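Local coordinates for protein NADPH-dependent aldehyde reductase YqhD (Escherichia coli, PDB 4QGS) that reduces a broad range of short-chain aldehydes to alcohols with NADPH, using one catalytic zinc ion per subunit, including the toxic lipid-peroxidation products acrolein and malondialdehyde, at residues R308-A319 against D330-T341. Sequence-based numbering, arbitrary orientation.
Sequences RDTKRAKLLQYA and DDERIDAAIAAT
Arg308 joins two acidic side chains of segment 330-341 at once. Its NH1 and NH2 grip Asp335 end-on, both on the single oxygen OD1, with NH2 at 2.9 Å. NH1 also donates to Asp331 OD1 (3.0 Å), meeting it from above the carboxylate plane. A water links Arg308 NE to the same Asp331 oxygen. Ile334 CG2 lies 3.7 Å above one guanidinium face, offset toward its rim. The bend of the Arg308 chain at chi3 (-65°) helps turn the guanidinium to meet Asp331 and Asp335. Asn305 OD1, from helix 292-306, is a second acceptor of NH2. A methionine at Arg308 would probably leave Asp331 and Asp335 without their shared positive partner.

Beside this network, Ile334 packs on Leu315 and Leu316. Leu316 CD2 touches Ile334 CG1 at 3.7 Å and lies over a face of the Arg333 guanidinium. Farther along, Ala319 CB meets Ala337 CB at 3.6 Å, where the backbones come close. Tyr318 OH donates to Thr341 OG1 (2.6 Å), which lies at the ring edge. Thr341 OG1 in turn donates to Ala337 O, which fixes its rotation.

Segments 312-319 and 330-341 of helices 312-323 and 330-347 cross at 65°. They form a helical pair in the C-terminal region of this member of the iron-containing alcohol dehydrogenase family, away from the zinc and NADP(+) sites. Helix 292-306 packs on Leu315 and Thr341, while helix 196-211 reaches Tyr318 and Thr341 through Phe207.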
loop_
_atom_site.group_PDB
_atom_site.type_symbol
_atom_site.label_atom_id
_atom_site.label_comp_id
_atom_site.label_asym_id
_atom_site.label_seq_id
_atom_site.Cartn_x
_atom_site.Cartn_y
_atom_site.Cartn_z
ATOM N N ARG A 308 7.640 22.196 -8.542
ATOM C CA ARG A 308 8.288 21.981 -9.834
ATOM C C ARG A 308 9.731 22.485 -9.827
ATOM O O ARG A 308 10.529 22.075 -10.664
ATOM C CB ARG A 308 7.500 22.656 -10.956
ATOM C CG ARG A 308 7.366 24.169 -10.801
ATOM C CD ARG A 308 6.314 24.697 -11.749
ATOM N NE ARG A 308 6.710 24.527 -13.141
ATOM C CZ ARG A 308 5.919 24.048 -14.093
ATOM N NH1 ARG A 308 6.374 23.933 -15.332
ATOM N NH2 ARG A 308 4.676 23.679 -13.813
ATOM N N ASP A 309 10.056 23.366 -8.886
ATOM C CA ASP A 309 11.431 23.845 -8.740
ATOM C C ASP A 309 12.358 22.754 -8.200
ATOM O O ASP A 309 13.331 22.377 -8.852
ATOM C CB ASP A 309 11.481 25.066 -7.816
ATOM C CG ASP A 309 10.847 26.290 -8.434
ATOM O OD1 ASP A 309 11.023 26.503 -9.653
ATOM O OD2 ASP A 309 10.153 27.027 -7.703
ATOM N N THR A 310 12.072 22.257 -7.002
ATOM C CA THR A 310 12.951 21.274 -6.385
ATOM C C THR A 310 12.878 19.934 -7.109
ATOM O O THR A 310 13.840 19.172 -7.094
ATOM C CB THR A 310 12.616 21.042 -4.901
ATOM O OG1 THR A 310 11.268 20.569 -4.781
ATOM C CG2 THR A 310 12.759 22.326 -4.102
ATOM N N LYS A 311 11.739 19.647 -7.745
ATOM C CA LYS A 311 11.580 18.370 -8.441
ATOM C C LYS A 311 11.901 18.467 -9.924
ATOM O O LYS A 311 11.635 17.541 -10.687
ATOM C CB LYS A 311 10.142 17.850 -8.279
ATOM C CG LYS A 311 9.783 17.443 -6.867
ATOM C CD LYS A 311 8.327 16.922 -6.833
ATOM C CE LYS A 311 7.920 16.518 -5.431
ATOM N NZ LYS A 311 8.719 15.368 -4.909
ATOM N N ARG A 312 12.470 19.593 -10.340
ATOM C CA ARG A 312 12.587 19.892 -11.757
ATOM C C ARG A 312 13.311 18.797 -12.553
ATOM O O ARG A 312 12.781 18.319 -13.551
ATOM C CB ARG A 312 13.288 21.242 -11.944
ATOM C CG ARG A 312 13.778 21.504 -13.333
ATOM C CD ARG A 312 14.787 22.636 -13.292
ATOM N NE ARG A 312 14.736 23.470 -14.486
ATOM C CZ ARG A 312 15.480 23.272 -15.568
ATOM N NH1 ARG A 312 16.340 22.256 -15.627
ATOM N NH2 ARG A 312 15.356 24.091 -16.602
ATOM N N ALA A 313 14.499 18.387 -12.118
ATOM C CA ALA A 313 15.269 17.397 -12.859
ATOM C C ALA A 313 14.536 16.064 -13.007
ATOM O O ALA A 313 14.502 15.498 -14.094
ATOM C CB ALA A 313 16.626 17.179 -12.189
ATOM N N LYS A 314 13.947 15.569 -11.919
ATOM C CA LYS A 314 13.268 14.277 -11.999
ATOM C C LYS A 314 11.922 14.399 -12.714
ATOM O O LYS A 314 11.475 13.435 -13.317
ATOM C CB LYS A 314 13.095 13.655 -10.607
ATOM C CG LYS A 314 14.434 13.280 -9.907
ATOM C CD LYS A 314 15.341 12.373 -10.756
ATOM C CE LYS A 314 14.779 10.948 -10.973
ATOM N NZ LYS A 314 14.861 10.091 -9.754
ATOM N N LEU A 315 11.274 15.560 -12.662
ATOM C CA LEU A 315 10.071 15.748 -13.481
ATOM C C LEU A 315 10.405 15.677 -14.970
ATOM O O LEU A 315 9.661 15.103 -15.754
ATOM C CB LEU A 315 9.395 17.080 -13.146
ATOM C CG LEU A 315 8.540 17.036 -11.884
ATOM C CD1 LEU A 315 8.269 18.458 -11.372
ATOM C CD2 LEU A 315 7.218 16.303 -12.191
ATOM N N LEU A 316 11.541 16.253 -15.368
ATOM C CA LEU A 316 11.948 16.191 -16.765
ATOM C C LEU A 316 12.379 14.780 -17.166
ATOM O O LEU A 316 12.131 14.333 -18.292
ATOM C CB LEU A 316 13.101 17.180 -17.025
ATOM C CG LEU A 316 12.694 18.649 -16.931
ATOM C CD1 LEU A 316 13.949 19.525 -16.894
ATOM C CD2 LEU A 316 11.820 19.027 -18.100
ATOM N N GLN A 317 13.029 14.077 -16.246
ATOM C CA GLN A 317 13.433 12.698 -16.516
ATOM C C GLN A 317 12.195 11.816 -16.661
ATOM O O GLN A 317 12.107 10.985 -17.560
ATOM C CB GLN A 317 14.356 12.157 -15.413
ATOM C CG GLN A 317 14.883 10.741 -15.711
ATOM C CD GLN A 317 16.006 10.311 -14.779
ATOM O OE1 GLN A 317 16.707 11.147 -14.209
ATOM N NE2 GLN A 317 16.176 9.001 -14.614
ATOM N N TYR A 318 11.238 12.019 -15.763
ATOM C CA TYR A 318 9.963 11.315 -15.795
ATOM C C TYR A 318 9.246 11.578 -17.112
ATOM O O TYR A 318 8.749 10.651 -17.755
ATOM C CB TYR A 318 9.127 11.756 -14.585
ATOM C CG TYR A 318 7.651 11.411 -14.577
ATOM C CD1 TYR A 318 7.222 10.126 -14.279
ATOM C CD2 TYR A 318 6.690 12.393 -14.783
ATOM C CE1 TYR A 318 5.860 9.809 -14.227
ATOM C CE2 TYR A 318 5.319 12.092 -14.732
ATOM C CZ TYR A 318 4.919 10.795 -14.461
ATOM O OH TYR A 318 3.578 10.482 -14.407
ATOM N N ALA A 319 9.236 12.836 -17.538
ATOM C CA ALA A 319 8.539 13.216 -18.767
ATOM C C ALA A 319 9.127 12.500 -19.973
ATOM O O ALA A 319 8.400 11.992 -20.820
ATOM C CB ALA A 319 8.593 14.710 -18.967
ATOM N N ASP A 330 11.641 23.234 -20.853
ATOM C CA ASP A 330 11.549 22.542 -19.593
ATOM C C ASP A 330 10.166 22.732 -18.996
ATOM O O ASP A 330 9.515 21.753 -18.635
ATOM C CB ASP A 330 12.628 23.041 -18.652
ATOM C CG ASP A 330 14.003 22.559 -19.054
ATOM O OD1 ASP A 330 14.949 22.850 -18.307
ATOM O OD2 ASP A 330 14.145 21.883 -20.098
ATOM N N ASP A 331 9.691 23.974 -18.925
ATOM C CA ASP A 331 8.372 24.209 -18.343
ATOM C C ASP A 331 7.255 23.557 -19.152
ATOM O O ASP A 331 6.319 23.015 -18.574
ATOM C CB ASP A 331 8.090 25.703 -18.194
ATOM C CG ASP A 331 8.751 26.292 -16.970
ATOM O OD1 ASP A 331 8.840 25.584 -15.941
ATOM O OD2 ASP A 331 9.182 27.461 -17.034
ATOM N N GLU A 332 7.345 23.611 -20.477
ATOM C CA GLU A 332 6.348 22.951 -21.324
ATOM C C GLU A 332 6.385 21.439 -21.132
ATOM O O GLU A 332 5.343 20.780 -21.092
ATOM C CB GLU A 332 6.580 23.279 -22.797
ATOM C CG GLU A 332 6.331 24.726 -23.174
ATOM C CD GLU A 332 6.781 25.031 -24.593
ATOM O OE1 GLU A 332 7.789 24.444 -25.033
ATOM O OE2 GLU A 332 6.135 25.858 -25.265
ATOM N N ARG A 333 7.587 20.883 -21.021
ATOM C CA ARG A 333 7.717 19.438 -20.850
ATOM C C ARG A 333 7.143 18.998 -19.496
ATOM O O ARG A 333 6.442 17.988 -19.413
ATOM C CB ARG A 333 9.176 19.005 -20.994
ATOM C CG ARG A 333 9.750 19.221 -22.396
ATOM C CD ARG A 333 11.255 18.949 -22.427
ATOM N NE ARG A 333 11.520 17.548 -22.136
ATOM C CZ ARG A 333 12.667 17.064 -21.671
ATOM N NH1 ARG A 333 13.701 17.867 -21.436
ATOM N NH2 ARG A 333 12.775 15.765 -21.443
ATOM N N ILE A 334 7.433 19.765 -18.451
ATOM C CA ILE A 334 6.916 19.461 -17.120
ATOM C C ILE A 334 5.395 19.612 -17.110
ATOM O O ILE A 334 4.682 18.749 -16.584
ATOM C CB ILE A 334 7.554 20.368 -16.051
ATOM C CG1 ILE A 334 9.041 20.028 -15.906
ATOM C CG2 ILE A 334 6.830 20.233 -14.711
ATOM C CD1 ILE A 334 9.807 20.975 -14.974
ATOM N N ASP A 335 4.897 20.696 -17.700
ATOM C CA ASP A 335 3.443 20.889 -17.804
ATOM C C ASP A 335 2.790 19.712 -18.515
ATOM O O ASP A 335 1.756 19.217 -18.071
ATOM C CB ASP A 335 3.110 22.192 -18.538
ATOM C CG ASP A 335 3.313 23.423 -17.671
ATOM O OD1 ASP A 335 3.735 23.290 -16.502
ATOM O OD2 ASP A 335 3.051 24.539 -18.168
ATOM N N ALA A 336 3.394 19.249 -19.609
ATOM C CA ALA A 336 2.816 18.140 -20.362
ATOM C C ALA A 336 2.848 16.838 -19.557
ATOM O O ALA A 336 1.925 16.027 -19.659
ATOM C CB ALA A 336 3.531 17.962 -21.698
ATOM N N ALA A 337 3.905 16.649 -18.763
ATOM C CA ALA A 337 4.032 15.445 -17.940
ATOM C C ALA A 337 2.981 15.433 -16.844
ATOM O O ALA A 337 2.366 14.404 -16.571
ATOM C CB ALA A 337 5.425 15.349 -17.336
ATOM N N ILE A 338 2.777 16.581 -16.213
ATOM C CA ILE A 338 1.747 16.706 -15.185
ATOM C C ILE A 338 0.357 16.462 -15.799
ATOM O O ILE A 338 -0.468 15.735 -15.232
ATOM C CB ILE A 338 1.811 18.096 -14.488
ATOM C CG1 ILE A 338 3.096 18.208 -13.669
ATOM C CG2 ILE A 338 0.611 18.314 -13.580
ATOM C CD1 ILE A 338 3.336 19.568 -13.040
ATOM N N ALA A 339 0.109 17.039 -16.971
ATOM C CA ALA A 339 -1.187 16.867 -17.632
ATOM C C ALA A 339 -1.421 15.411 -18.048
ATOM O O ALA A 339 -2.544 14.902 -17.921
ATOM C CB ALA A 339 -1.299 17.784 -18.843
ATOM N N ALA A 340 -0.376 14.747 -18.551
ATOM C CA ALA A 340 -0.493 13.343 -18.947
ATOM C C ALA A 340 -0.810 12.464 -17.738
ATOM O O ALA A 340 -1.560 11.490 -17.852
ATOM C CB ALA A 340 0.794 12.846 -19.643
ATOM N N THR A 341 -0.226 12.806 -16.592
ATOM C CA THR A 341 -0.450 12.051 -15.359
ATOM C C THR A 341 -1.890 12.247 -14.879
ATOM O O THR A 341 -2.581 11.284 -14.534
ATOM C CB THR A 341 0.548 12.475 -14.261
ATOM O OG1 THR A 341 1.884 12.359 -14.770
ATOM C CG2 THR A 341 0.409 11.601 -13.018
HETATM O O HOH W 1 9.221 26.156 -13.410
#